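Local coordinates for tailspike protein (Siphovirus 9NA, PDB 3RIQ), which probably binds the lipopolysaccharide O-antigen of Salmonella as the phage's receptor and cleaves it as an endorhamnosidase, at residues Y168-C173 / S189-E194; I223-G228 / A260-L265; D281-T286 / G324-G329; H343-F348 / Q373-G378. One frame throughout, in Å; residues are numbered along the deposited sequence.

Interaction 1. Residues Y168-C173 / S189-E194; sequences YLFTLC and SGITFE
Phe170 and Phe193 lie side by side on the same face of two neighbouring parallel strands, their ring centroids 5.6 Å apart and their planes 26° from parallel. The rings are slid so far that they barely overlap: CE1 of Phe193 reaches CD2 of Phe170 at 3.7 Å. Toward the start of the strands Ile191 packs beside the Phe170 ring and Tyr168 with two different branches. Its CG2 comes to the edge of the Phe170 ring at CE2, while its CD1 reaches CB of Tyr168, 3.7 Å away. Bulky aromatic and branched residues suit this face because it looks into the buried interior of a right-handed parallel beta-helix, where each turn of the chain stacks its side chains on those of the next; Phe158 meets Phe170 edge-to-face there. The other face mixes apolar and polar groups. CD1 of Leu169 drops against CB and CG2 of Thr192 and touches OE1 of Glu194. With CG anti to its backbone N (chi1 -180°) and an extended chain, Glu194 carries that oxygen across to Thr171, whose OG1 donates to OE1 at 2.7 Å; Arg149 salt-bridges the same oxygen. Near the corner at Gly190, one water lies within bonding distance of Tyr168 O, Ser189 O and Thr192 OG1.

Interaction 2. Residues I223-G228 / A260-L265; sequences IRNDGG and ARNYRL
The guanidinium of Arg264 has the carboxylate of Asp226 at its edge and the carbonyl carbon of Gly228 over one face, 3.4 Å above the plane and toward the rim. The grip is side-on: NE donates to OD1 and NH2 to OD2, each at 2.9 Å, though the two flat groups are turned 34° from coplanar. A bend at chi3 (-64°) folds the arginine back beside Gly228, where glycine suits the positive phi (74°); at Gly227 it suits the close approach to Arg264 O. Asp226 OD1 also takes the backbone N of Gly228, from above the carboxylate plane, which makes an Asx turn. Further along, the side chain of Asn262 stands in for a backbone acceptor: its OD1 receives the N-H of Asn225 at 2.9 Å, the donor lying above the amide plane. Backbone bonds from Tyr263 N to Asn225 O and Gly227 N to Tyr263 O join two irregular segments, loops that leave the strands of the beta-helix. With Asp229 as a second acidic partner of Arg264, the positive charge is probably well compensated, and this pairing, with the carboxylate's hold on Gly228, would fix the turn where regular strand bonding is lacking.

Interaction 3. Residues D281-T286 / G324-G329; sequences DVNADT and GAWWDG
Asp328, Trp326 and Asn283 bury the most surface here, and each reaches across to the other segment in its own way. The carboxylate of Asp328 accepts two successive backbone N-H groups just beyond strand 281-282. OD1 accepts from Ala284 N at 2.7 Å, met from above the carboxylate plane, and OD2 accepts from Asp285 N at 3.0 Å on its syn side. The CG of Asp328 stands between the backbone N and the carbonyl carbon (chi1 74°), which turns the group over the loop. Asp285 OD2 lies 4.3 Å from Asp328 OD2; a water donating to both oxygens probably eases their repulsion, as should Arg261 and Arg292, both salt-bridged to Asp285.

Asn283 supplies the flat amide that meets Trp326. Its ND2 sits over one face of the indole, 3.3 Å from CE2, with the amide and ring planes 54° apart. The same ND2 donates to Asp281 OD1 at 2.8 Å, a bond that should fix the amide's rotation. The broad indole offers a flat wall for such a polar group, and Phe348 meets it edge-to-face. Along the backbones, Val282 N donates to Trp326 O, and Val282 CB packs 4.1 Å from Trp327 CB. Short parallel strands paired between successive turns, with the chain breaking into a loop at their ends, are characteristic of the right-handed beta-helix of P22-type tailspikes.

Interaction 4. Residues H343-F348 / Q373-G378; sequences HKEGMF and QIVCEG
Val375 lays its CG1 over the face of the Phe348 ring, 3.8 Å from the centroid and only 16° off the ring normal, a CH-pi contact. The two side chains stand side by side on neighbouring strands, and a branched, compact valine gives the ring a methyl to rest on. CG2, the other branch, touches CG of Glu345. On the opposite face of the strands the packing is mostly apolar: Met347, with CG anti to its backbone N (chi1 -172°) and bends at chi2 and chi3, curls its CE round to CG2 of Ile374 at 3.9 Å and to SG of Cys376 at 4.1 Å. A flexible thioether can follow such a contour, and here it looks into the interior of the parallel beta-helix, where Ile359 and Val361 also meet it. Val375 N donates to Met347 O at 3.0 Å between the strands. At the turn before them, Gln373 O receives Gly346 N at 2.8 Å and, weakly, Met347 N; glycine at 346 suits this close approach to Gln373 O. The solvent side lies at Glu377, the one exposed residue in the contact. Its OE2 reaches the edge of the Phe348 ring, 3.4 Å from CZ, and its CG lies by CE2.

How the interactions relate
All four contacts are largely buried and follow one another along the chain. Interactions 1, 3 and 4 pair parallel strands of the beta-helix, and interaction 2 joins loops that leave it. Interactions 1 and 4 each set an apolar inward face against a more mixed outer one; 3 adds a carboxylate that accepts backbone N-H groups, and 2 relies on charge and backbone bonds. Neighbours are linked directly: Phe193 O probably accepts from Ile223 N between 1 and 2, a salt bridge from Arg261 to Asp285 joins 2 and 3, and strands 326-327 and 347-349 adjoin between 3 and 4. Interactions 1 and 4 are farthest apart, their centres about 30 Å from each other.

Interaction 1. Residues Y168-C173 / S189-E194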
loop_
_atom_site.group_PDB
_atom_site.type_symbol
_atom_site.label_atom_id
_atom_site.label_comp_id
_atom_site.label_asym_id
_atom_site.label_seq_id
_atom_site.Cartn_x
_atom_site.Cartn_y
_atom_site.Cartn_z
ATOM N N TYR A 168 28.326 6.627 9.606
ATOM C CA TYR A 168 28.353 8.020 9.188
ATOM C C TYR A 168 27.602 8.855 10.196
ATOM O O TYR A 168 26.412 8.603 10.494
ATOM C CB TYR A 168 27.726 8.204 7.786
ATOM C CG TYR A 168 28.513 7.440 6.738
ATOM C CD1 TYR A 168 29.505 8.071 5.979
ATOM C CD2 TYR A 168 28.283 6.071 6.523
ATOM C CE1 TYR A 168 30.241 7.357 5.046
ATOM C CE2 TYR A 168 29.015 5.352 5.601
ATOM C CZ TYR A 168 30.004 5.992 4.872
ATOM O OH TYR A 168 30.719 5.292 3.931
ATOM N N LEU A 169 28.296 9.882 10.694
ATOM C CA LEU A 169 27.724 10.808 11.705
ATOM C C LEU A 169 27.723 12.228 11.122
ATOM O O LEU A 169 28.799 12.755 10.803
ATOM C CB LEU A 169 28.542 10.717 12.994
ATOM C CG LEU A 169 28.266 11.771 14.078
ATOM C CD1 LEU A 169 26.866 11.623 14.594
ATOM C CD2 LEU A 169 29.242 11.515 15.180
ATOM N N PHE A 170 26.553 12.844 11.011
ATOM C CA PHE A 170 26.427 14.210 10.490
ATOM C C PHE A 170 26.063 15.084 11.670
ATOM O O PHE A 170 24.968 14.925 12.265
ATOM C CB PHE A 170 25.338 14.271 9.399
ATOM C CG PHE A 170 25.699 13.486 8.191
ATOM C CD1 PHE A 170 26.481 14.075 7.197
ATOM C CD2 PHE A 170 25.289 12.154 8.041
ATOM C CE1 PHE A 170 26.860 13.342 6.033
ATOM C CE2 PHE A 170 25.652 11.419 6.891
ATOM C CZ PHE A 170 26.467 12.000 5.908
ATOM N N THR A 171 26.965 16.000 11.999
ATOM C CA THR A 171 26.825 16.877 13.185
ATOM C C THR A 171 26.503 18.292 12.742
ATOM O O THR A 171 27.293 18.892 12.020
ATOM C CB THR A 171 28.096 16.821 14.049
ATOM O OG1 THR A 171 28.265 15.471 14.508
ATOM C CG2 THR A 171 28.016 17.765 15.279
ATOM N N LEU A 172 25.365 18.829 13.199
ATOM C CA LEU A 172 24.928 20.206 12.838
ATOM C C LEU A 172 24.834 20.405 11.314
ATOM O O LEU A 172 25.228 21.469 10.776
ATOM C CB LEU A 172 25.795 21.320 13.487
ATOM C CG LEU A 172 25.702 21.421 15.021
ATOM C CD1 LEU A 172 26.642 22.540 15.504
ATOM C CD2 LEU A 172 24.275 21.743 15.463
ATOM N N CYS A 173 24.325 19.383 10.620
ATOM C CA CYS A 173 24.148 19.453 9.195
ATOM C C CYS A 173 22.694 19.673 8.831
ATOM O O CYS A 173 21.785 19.347 9.619
ATOM C CB CYS A 173 24.637 18.150 8.517
ATOM S SG CYS A 173 26.469 17.912 8.644
ATOM N N SER A 189 24.893 3.329 15.373
ATOM C CA SER A 189 23.803 3.607 14.433
ATOM C C SER A 189 24.415 3.798 13.038
ATOM O O SER A 189 25.503 4.339 12.909
ATOM C CB SER A 189 23.002 4.818 14.879
ATOM O OG SER A 189 22.228 4.510 16.020
ATOM N N GLY A 190 23.734 3.335 11.994
ATOM C CA GLY A 190 24.347 3.407 10.643
ATOM C C GLY A 190 24.546 4.834 10.138
ATOM O O GLY A 190 25.678 5.241 9.792
ATOM N N ILE A 191 23.456 5.599 10.113
ATOM C CA ILE A 191 23.515 7.000 9.729
ATOM C C ILE A 191 22.869 7.793 10.833
ATOM O O ILE A 191 21.715 7.495 11.207
ATOM C CB ILE A 191 22.708 7.265 8.427
ATOM C CG1 ILE A 191 23.203 6.407 7.244
ATOM C CG2 ILE A 191 22.729 8.778 8.097
ATOM C CD1 ILE A 191 24.490 6.687 6.774
ATOM N N THR A 192 23.548 8.814 11.340
ATOM C CA THR A 192 22.982 9.632 12.415
ATOM C C THR A 192 22.988 11.092 12.029
ATOM O O THR A 192 24.014 11.603 11.577
ATOM C CB THR A 192 23.827 9.500 13.724
ATOM O OG1 THR A 192 23.894 8.143 14.146
ATOM C CG2 THR A 192 23.263 10.380 14.862
ATOM N N PHE A 193 21.861 11.780 12.245
ATOM C CA PHE A 193 21.794 13.237 12.052
ATOM C C PHE A 193 21.717 13.865 13.435
ATOM O O PHE A 193 20.663 13.814 14.110
ATOM C CB PHE A 193 20.615 13.630 11.161
ATOM C CG PHE A 193 20.633 12.949 9.831
ATOM C CD1 PHE A 193 21.599 13.309 8.880
ATOM C CD2 PHE A 193 19.698 11.942 9.525
ATOM C CE1 PHE A 193 21.654 12.693 7.632
ATOM C CE2 PHE A 193 19.731 11.325 8.248
ATOM C CZ PHE A 193 20.709 11.708 7.316
ATOM N N GLU A 194 22.863 14.382 13.905
ATOM C CA GLU A 194 23.025 14.828 15.296
ATOM C C GLU A 194 22.978 16.350 15.363
ATOM O O GLU A 194 23.969 17.000 14.998
ATOM C CB GLU A 194 24.385 14.327 15.793
ATOM C CG GLU A 194 24.713 14.692 17.225
ATOM C CD GLU A 194 26.144 14.354 17.562
ATOM O OE1 GLU A 194 27.035 14.655 16.792
ATOM O OE2 GLU A 194 26.400 13.772 18.613
HETATM O O HOH W 1 26.015 7.048 12.725
#

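Interaction 2. Residues I223-G228 / A260-L265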
loop_
_atom_site.group_PDB
_atom_site.type_symbol
_atom_site.label_atom_id
_atom_site.label_comp_id
_atom_site.label_asym_id
_atom_site.label_seq_id
_atom_site.Cartn_x
_atom_site.Cartn_y
_atom_site.Cartn_z
ATOM N N ILE A 223 18.395 13.186 15.795
ATOM C CA ILE A 223 18.529 13.943 17.033
ATOM C C ILE A 223 18.251 15.418 16.745
ATOM O O ILE A 223 18.975 16.042 15.952
ATOM C CB ILE A 223 19.980 13.764 17.587
ATOM C CG1 ILE A 223 20.180 12.332 18.066
ATOM C CG2 ILE A 223 20.305 14.794 18.702
ATOM C CD1 ILE A 223 21.682 11.921 18.224
ATOM N N ARG A 224 17.192 15.957 17.361
ATOM C CA ARG A 224 16.807 17.381 17.196
ATOM C C ARG A 224 16.668 17.774 15.719
ATOM O O ARG A 224 17.252 18.791 15.260
ATOM C CB ARG A 224 17.750 18.361 17.963
ATOM C CG ARG A 224 17.068 19.687 18.261
ATOM C CD ARG A 224 17.968 20.637 19.105
ATOM N NE ARG A 224 17.262 21.925 19.297
ATOM C CZ ARG A 224 16.360 22.166 20.252
ATOM N NH1 ARG A 224 16.078 21.245 21.179
ATOM N NH2 ARG A 224 15.771 23.371 20.331
ATOM N N ASN A 225 15.921 16.946 14.974
ATOM C CA ASN A 225 15.541 17.261 13.583
ATOM C C ASN A 225 14.057 17.618 13.512
ATOM O O ASN A 225 13.235 17.031 14.236
ATOM C CB ASN A 225 15.854 16.094 12.618
ATOM C CG ASN A 225 17.309 16.087 12.146
ATOM O OD1 ASN A 225 17.572 16.103 10.923
ATOM N ND2 ASN A 225 18.267 16.065 13.089
ATOM N N ASP A 226 13.721 18.587 12.654
ATOM C CA ASP A 226 12.333 18.984 12.394
ATOM C C ASP A 226 12.177 19.177 10.901
ATOM O O ASP A 226 12.837 20.057 10.310
ATOM C CB ASP A 226 12.028 20.273 13.165
ATOM C CG ASP A 226 10.572 20.708 13.062
ATOM O OD1 ASP A 226 9.802 20.184 12.205
ATOM O OD2 ASP A 226 10.185 21.599 13.885
ATOM N N GLY A 227 11.327 18.364 10.292
ATOM C CA GLY A 227 11.102 18.482 8.847
ATOM C C GLY A 227 10.340 19.730 8.402
ATOM O O GLY A 227 10.191 19.974 7.201
ATOM N N GLY A 228 9.846 20.517 9.366
ATOM C CA GLY A 228 8.968 21.657 9.070
ATOM C C GLY A 228 7.574 21.190 8.675
ATOM O O GLY A 228 7.357 19.996 8.514
ATOM N N ALA A 260 16.637 16.312 22.441
ATOM C CA ALA A 260 17.139 15.630 21.262
ATOM C C ALA A 260 15.993 15.071 20.413
ATOM O O ALA A 260 16.190 14.215 19.543
ATOM C CB ALA A 260 18.058 14.467 21.722
ATOM N N ARG A 261 14.784 15.517 20.718
ATOM C CA ARG A 261 13.552 15.012 20.102
ATOM C C ARG A 261 13.419 15.463 18.649
ATOM O O ARG A 261 14.282 16.156 18.118
ATOM C CB ARG A 261 12.362 15.471 20.934
ATOM C CG ARG A 261 12.381 14.879 22.363
ATOM C CD ARG A 261 11.273 15.529 23.173
ATOM N NE ARG A 261 11.144 15.017 24.548
ATOM C CZ ARG A 261 11.801 15.488 25.608
ATOM N NH1 ARG A 261 12.692 16.480 25.480
ATOM N NH2 ARG A 261 11.558 14.973 26.813
ATOM N N ASN A 262 12.335 15.053 17.990
ATOM C CA ASN A 262 12.179 15.234 16.545
ATOM C C ASN A 262 10.734 15.429 16.151
ATOM O O ASN A 262 9.851 14.877 16.802
ATOM C CB ASN A 262 12.746 14.022 15.783
ATOM C CG ASN A 262 14.180 13.740 16.152
ATOM O OD1 ASN A 262 15.103 14.252 15.504
ATOM N ND2 ASN A 262 14.390 12.921 17.210
ATOM N N TYR A 263 10.525 16.158 15.051
ATOM C CA TYR A 263 9.208 16.590 14.600
ATOM C C TYR A 263 9.060 16.519 13.111
ATOM O O TYR A 263 10.035 16.718 12.364
ATOM C CB TYR A 263 8.943 18.074 15.002
ATOM C CG TYR A 263 8.749 18.267 16.491
ATOM C CD1 TYR A 263 7.467 18.278 17.055
ATOM C CD2 TYR A 263 9.845 18.430 17.345
ATOM C CE1 TYR A 263 7.279 18.417 18.427
ATOM C CE2 TYR A 263 9.669 18.591 18.714
ATOM C CZ TYR A 263 8.371 18.577 19.251
ATOM O OH TYR A 263 8.184 18.717 20.585
ATOM N N ARG A 264 7.841 16.215 12.665
ATOM C CA ARG A 264 7.482 16.437 11.263
ATOM C C ARG A 264 8.373 15.748 10.215
ATOM O O ARG A 264 8.805 16.358 9.219
ATOM C CB ARG A 264 7.342 17.958 10.993
ATOM C CG ARG A 264 6.138 18.519 11.767
ATOM C CD ARG A 264 5.911 20.008 11.530
ATOM N NE ARG A 264 6.994 20.869 12.001
ATOM C CZ ARG A 264 6.859 22.178 12.242
ATOM N NH1 ARG A 264 5.694 22.786 12.022
ATOM N NH2 ARG A 264 7.891 22.881 12.686
ATOM N N LEU A 265 8.699 14.480 10.476
ATOM C CA LEU A 265 9.485 13.685 9.523
ATOM C C LEU A 265 8.553 12.732 8.773
ATOM O O LEU A 265 7.386 12.512 9.187
ATOM C CB LEU A 265 10.568 12.882 10.269
ATOM C CG LEU A 265 11.574 13.776 11.024
ATOM C CD1 LEU A 265 12.504 12.913 11.900
ATOM C CD2 LEU A 265 12.426 14.622 10.053
#

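Interaction 3. Residues D281-T286 / G324-G329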
loop_
_atom_site.group_PDB
_atom_site.type_symbol
_atom_site.label_atom_id
_atom_site.label_comp_id
_atom_site.label_asym_id
_atom_site.label_seq_id
_atom_site.Cartn_x
_atom_site.Cartn_y
_atom_site.Cartn_z
ATOM N N ASP A 281 11.080 2.883 16.002
ATOM C CA ASP A 281 10.899 3.543 17.318
ATOM C C ASP A 281 10.739 5.026 17.013
ATOM O O ASP A 281 11.741 5.749 16.916
ATOM C CB ASP A 281 12.130 3.322 18.220
ATOM C CG ASP A 281 12.064 4.133 19.503
ATOM O OD1 ASP A 281 10.977 4.706 19.784
ATOM O OD2 ASP A 281 13.084 4.174 20.244
ATOM N N VAL A 282 9.502 5.470 16.826
ATOM C CA VAL A 282 9.262 6.883 16.505
ATOM C C VAL A 282 8.644 7.515 17.754
ATOM O O VAL A 282 7.496 7.971 17.742
ATOM C CB VAL A 282 8.380 7.043 15.243
ATOM C CG1 VAL A 282 8.255 8.523 14.848
ATOM C CG2 VAL A 282 9.003 6.270 14.056
ATOM N N ASN A 283 9.394 7.463 18.866
ATOM C CA ASN A 283 8.973 8.089 20.114
ATOM C C ASN A 283 9.784 9.345 20.404
ATOM O O ASN A 283 10.956 9.456 19.988
ATOM C CB ASN A 283 9.158 7.101 21.278
ATOM C CG ASN A 283 8.099 6.002 21.281
ATOM O OD1 ASN A 283 7.117 6.071 22.043
ATOM N ND2 ASN A 283 8.276 4.993 20.428
ATOM N N ALA A 284 9.199 10.262 21.171
ATOM C CA ALA A 284 9.885 11.508 21.563
ATOM C C ALA A 284 10.127 11.590 23.077
ATOM O O ALA A 284 11.153 12.121 23.479
ATOM C CB ALA A 284 9.092 12.724 21.079
ATOM N N ASP A 285 9.199 11.075 23.896
ATOM C CA ASP A 285 9.396 11.001 25.349
ATOM C C ASP A 285 9.614 9.552 25.774
ATOM O O ASP A 285 8.992 8.624 25.204
ATOM C CB ASP A 285 8.161 11.544 26.086
ATOM C CG ASP A 285 7.994 13.039 25.964
ATOM O OD1 ASP A 285 9.016 13.771 25.917
ATOM O OD2 ASP A 285 6.823 13.486 25.880
ATOM N N THR A 286 10.427 9.333 26.805
ATOM C CA THR A 286 10.615 7.982 27.329
ATOM C C THR A 286 10.929 8.046 28.827
ATOM O O THR A 286 11.421 9.069 29.316
ATOM C CB THR A 286 11.723 7.208 26.574
ATOM O OG1 THR A 286 11.667 5.829 26.929
ATOM C CG2 THR A 286 13.124 7.728 26.893
ATOM N N GLY A 324 6.615 -4.454 17.446
ATOM C CA GLY A 324 6.658 -4.552 15.986
ATOM C C GLY A 324 6.814 -3.191 15.311
ATOM O O GLY A 324 7.570 -3.068 14.343
ATOM N N ALA A 325 6.122 -2.173 15.823
ATOM C CA ALA A 325 6.225 -0.771 15.321
ATOM C C ALA A 325 5.533 0.061 16.377
ATOM O O ALA A 325 4.427 -0.302 16.844
ATOM C CB ALA A 325 5.496 -0.596 13.975
ATOM N N TRP A 326 6.159 1.165 16.774
ATOM C CA TRP A 326 5.506 2.050 17.734
ATOM C C TRP A 326 5.944 3.503 17.658
ATOM O O TRP A 326 6.967 3.860 17.016
ATOM C CB TRP A 326 5.602 1.531 19.172
ATOM C CG TRP A 326 6.900 1.730 19.941
ATOM C CD1 TRP A 326 8.202 1.641 19.476
ATOM C CD2 TRP A 326 6.993 1.930 21.360
ATOM N NE1 TRP A 326 9.103 1.808 20.549
ATOM C CE2 TRP A 326 8.380 1.989 21.703
ATOM C CE3 TRP A 326 6.036 2.055 22.382
ATOM C CZ2 TRP A 326 8.820 2.165 23.029
ATOM C CZ3 TRP A 326 6.470 2.219 23.713
ATOM C CH2 TRP A 326 7.846 2.272 24.016
ATOM N N TRP A 327 5.132 4.330 18.305
ATOM C CA TRP A 327 5.301 5.793 18.299
ATOM C C TRP A 327 4.592 6.373 19.511
ATOM O O TRP A 327 3.749 5.698 20.137
ATOM C CB TRP A 327 4.710 6.429 17.012
ATOM C CG TRP A 327 3.255 6.063 16.796
ATOM C CD1 TRP A 327 2.148 6.717 17.294
ATOM C CD2 TRP A 327 2.768 4.918 16.103
ATOM N NE1 TRP A 327 0.988 6.048 16.922
ATOM C CE2 TRP A 327 1.339 4.938 16.193
ATOM C CE3 TRP A 327 3.395 3.873 15.399
ATOM C CZ2 TRP A 327 0.536 3.922 15.629
ATOM C CZ3 TRP A 327 2.611 2.897 14.810
ATOM C CH2 TRP A 327 1.184 2.934 14.921
ATOM N N ASP A 328 4.956 7.605 19.845
ATOM C CA ASP A 328 4.153 8.396 20.818
ATOM C C ASP A 328 3.785 9.724 20.139
ATOM O O ASP A 328 3.890 9.859 18.919
ATOM C CB ASP A 328 4.879 8.624 22.168
ATOM C CG ASP A 328 6.009 9.653 22.071
ATOM O OD1 ASP A 328 6.486 9.879 20.937
ATOM O OD2 ASP A 328 6.407 10.231 23.120
ATOM N N GLY A 329 3.423 10.705 20.941
ATOM C CA GLY A 329 3.054 12.018 20.455
ATOM C C GLY A 329 1.643 12.037 19.888
ATOM O O GLY A 329 0.856 11.083 20.041
HETATM O O HOH W 2 6.836 10.861 18.167
HETATM O O HOH W 3 5.725 13.014 23.216
#

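Interaction 4. Residues H343-F348 / Q373-G378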
loop_
_atom_site.group_PDB
_atom_site.type_symbol
_atom_site.label_atom_id
_atom_site.label_comp_id
_atom_site.label_asym_id
_atom_site.label_seq_id
_atom_site.Cartn_x
_atom_site.Cartn_y
_atom_site.Cartn_z
ATOM N N HIS A 343 8.031 -9.900 19.118
ATOM C CA HIS A 343 8.117 -10.626 20.386
ATOM C C HIS A 343 7.353 -9.922 21.525
ATOM O O HIS A 343 6.842 -10.594 22.443
ATOM C CB HIS A 343 9.571 -10.931 20.753
ATOM C CG HIS A 343 10.212 -11.923 19.830
ATOM N ND1 HIS A 343 10.823 -13.073 20.282
ATOM C CD2 HIS A 343 10.296 -11.956 18.482
ATOM C CE1 HIS A 343 11.294 -13.757 19.246
ATOM N NE2 HIS A 343 10.976 -13.102 18.140
ATOM N N LYS A 344 7.229 -8.605 21.432
ATOM C CA LYS A 344 6.383 -7.819 22.339
ATOM C C LYS A 344 5.081 -7.485 21.606
ATOM O O LYS A 344 4.622 -8.289 20.758
ATOM C CB LYS A 344 7.118 -6.546 22.820
ATOM C CG LYS A 344 8.559 -6.799 23.327
ATOM C CD LYS A 344 8.627 -7.716 24.524
ATOM C CE LYS A 344 10.089 -7.795 25.090
ATOM N NZ LYS A 344 11.029 -8.629 24.256
ATOM N N GLU A 345 4.479 -6.323 21.886
ATOM C CA GLU A 345 3.274 -5.948 21.148
ATOM C C GLU A 345 3.540 -5.794 19.640
ATOM O O GLU A 345 4.660 -5.479 19.232
ATOM C CB GLU A 345 2.699 -4.644 21.661
ATOM C CG GLU A 345 2.159 -4.713 23.095
ATOM C CD GLU A 345 3.209 -4.447 24.190
ATOM O OE1 GLU A 345 4.419 -4.329 23.897
ATOM O OE2 GLU A 345 2.792 -4.331 25.354
ATOM N N GLY A 346 2.512 -6.020 18.824
ATOM C CA GLY A 346 2.663 -5.909 17.378
ATOM C C GLY A 346 2.667 -4.482 16.840
ATOM O O GLY A 346 3.347 -4.173 15.861
ATOM N N MET A 347 1.910 -3.619 17.501
ATOM C CA MET A 347 1.730 -2.202 17.128
ATOM C C MET A 347 1.353 -1.497 18.421
ATOM O O MET A 347 0.491 -1.989 19.174
ATOM C CB MET A 347 0.624 -2.026 16.071
ATOM C CG MET A 347 0.538 -0.606 15.506
ATOM S SD MET A 347 -1.107 0.159 15.595
ATOM C CE MET A 347 -1.117 0.906 17.232
ATOM N N PHE A 348 1.969 -0.347 18.690
ATOM C CA PHE A 348 1.739 0.318 19.980
ATOM C C PHE A 348 1.729 1.847 19.758
ATOM O O PHE A 348 2.680 2.431 19.226
ATOM C CB PHE A 348 2.841 -0.109 20.978
ATOM C CG PHE A 348 2.525 0.130 22.438
ATOM C CD1 PHE A 348 2.562 -0.949 23.345
ATOM C CD2 PHE A 348 2.284 1.415 22.951
ATOM C CE1 PHE A 348 2.319 -0.749 24.745
ATOM C CE2 PHE A 348 2.055 1.611 24.328
ATOM C CZ PHE A 348 2.066 0.531 25.222
ATOM N N GLN A 373 -1.888 -7.689 21.201
ATOM C CA GLN A 373 -1.431 -7.584 19.811
ATOM C C GLN A 373 -1.295 -6.136 19.384
ATOM O O GLN A 373 -0.287 -5.775 18.823
ATOM C CB GLN A 373 -2.360 -8.336 18.837
ATOM C CG GLN A 373 -2.525 -9.815 19.220
ATOM C CD GLN A 373 -1.333 -10.663 18.881
ATOM O OE1 GLN A 373 -0.886 -10.688 17.739
ATOM N NE2 GLN A 373 -0.830 -11.390 19.862
ATOM N N ILE A 374 -2.311 -5.329 19.653
ATOM C CA ILE A 374 -2.337 -3.907 19.318
ATOM C C ILE A 374 -2.755 -3.171 20.582
ATOM O O ILE A 374 -3.724 -3.565 21.254
ATOM C CB ILE A 374 -3.329 -3.628 18.168
ATOM C CG1 ILE A 374 -2.807 -4.235 16.866
ATOM C CG2 ILE A 374 -3.550 -2.091 17.947
ATOM C CD1 ILE A 374 -3.723 -4.029 15.648
ATOM N N VAL A 375 -1.989 -2.145 20.928
ATOM C CA VAL A 375 -2.277 -1.293 22.090
ATOM C C VAL A 375 -2.307 0.166 21.683
ATOM O O VAL A 375 -1.403 0.628 20.950
ATOM C CB VAL A 375 -1.181 -1.433 23.196
ATOM C CG1 VAL A 375 -1.413 -0.413 24.317
ATOM C CG2 VAL A 375 -1.154 -2.870 23.755
ATOM N N CYS A 376 -3.292 0.914 22.188
ATOM C CA CYS A 376 -3.242 2.382 22.147
ATOM C C CYS A 376 -3.544 2.861 23.548
ATOM O O CYS A 376 -4.548 2.410 24.191
ATOM C CB CYS A 376 -4.289 2.988 21.217
ATOM S SG CYS A 376 -4.186 2.480 19.484
ATOM N N GLU A 377 -2.723 3.797 24.016
ATOM C CA GLU A 377 -2.818 4.305 25.374
ATOM C C GLU A 377 -3.706 5.550 25.479
ATOM O O GLU A 377 -4.153 5.908 26.578
ATOM C CB GLU A 377 -1.410 4.596 25.955
ATOM C CG GLU A 377 -0.523 3.390 26.089
ATOM C CD GLU A 377 -0.589 2.739 27.436
ATOM O OE1 GLU A 377 -1.530 3.034 28.215
ATOM O OE2 GLU A 377 0.331 1.946 27.745
ATOM N N GLY A 378 -3.965 6.226 24.359
ATOM C CA GLY A 378 -4.663 7.519 24.413
ATOM C C GLY A 378 -5.884 7.474 23.530
ATOM O O GLY A 378 -6.402 6.393 23.237
#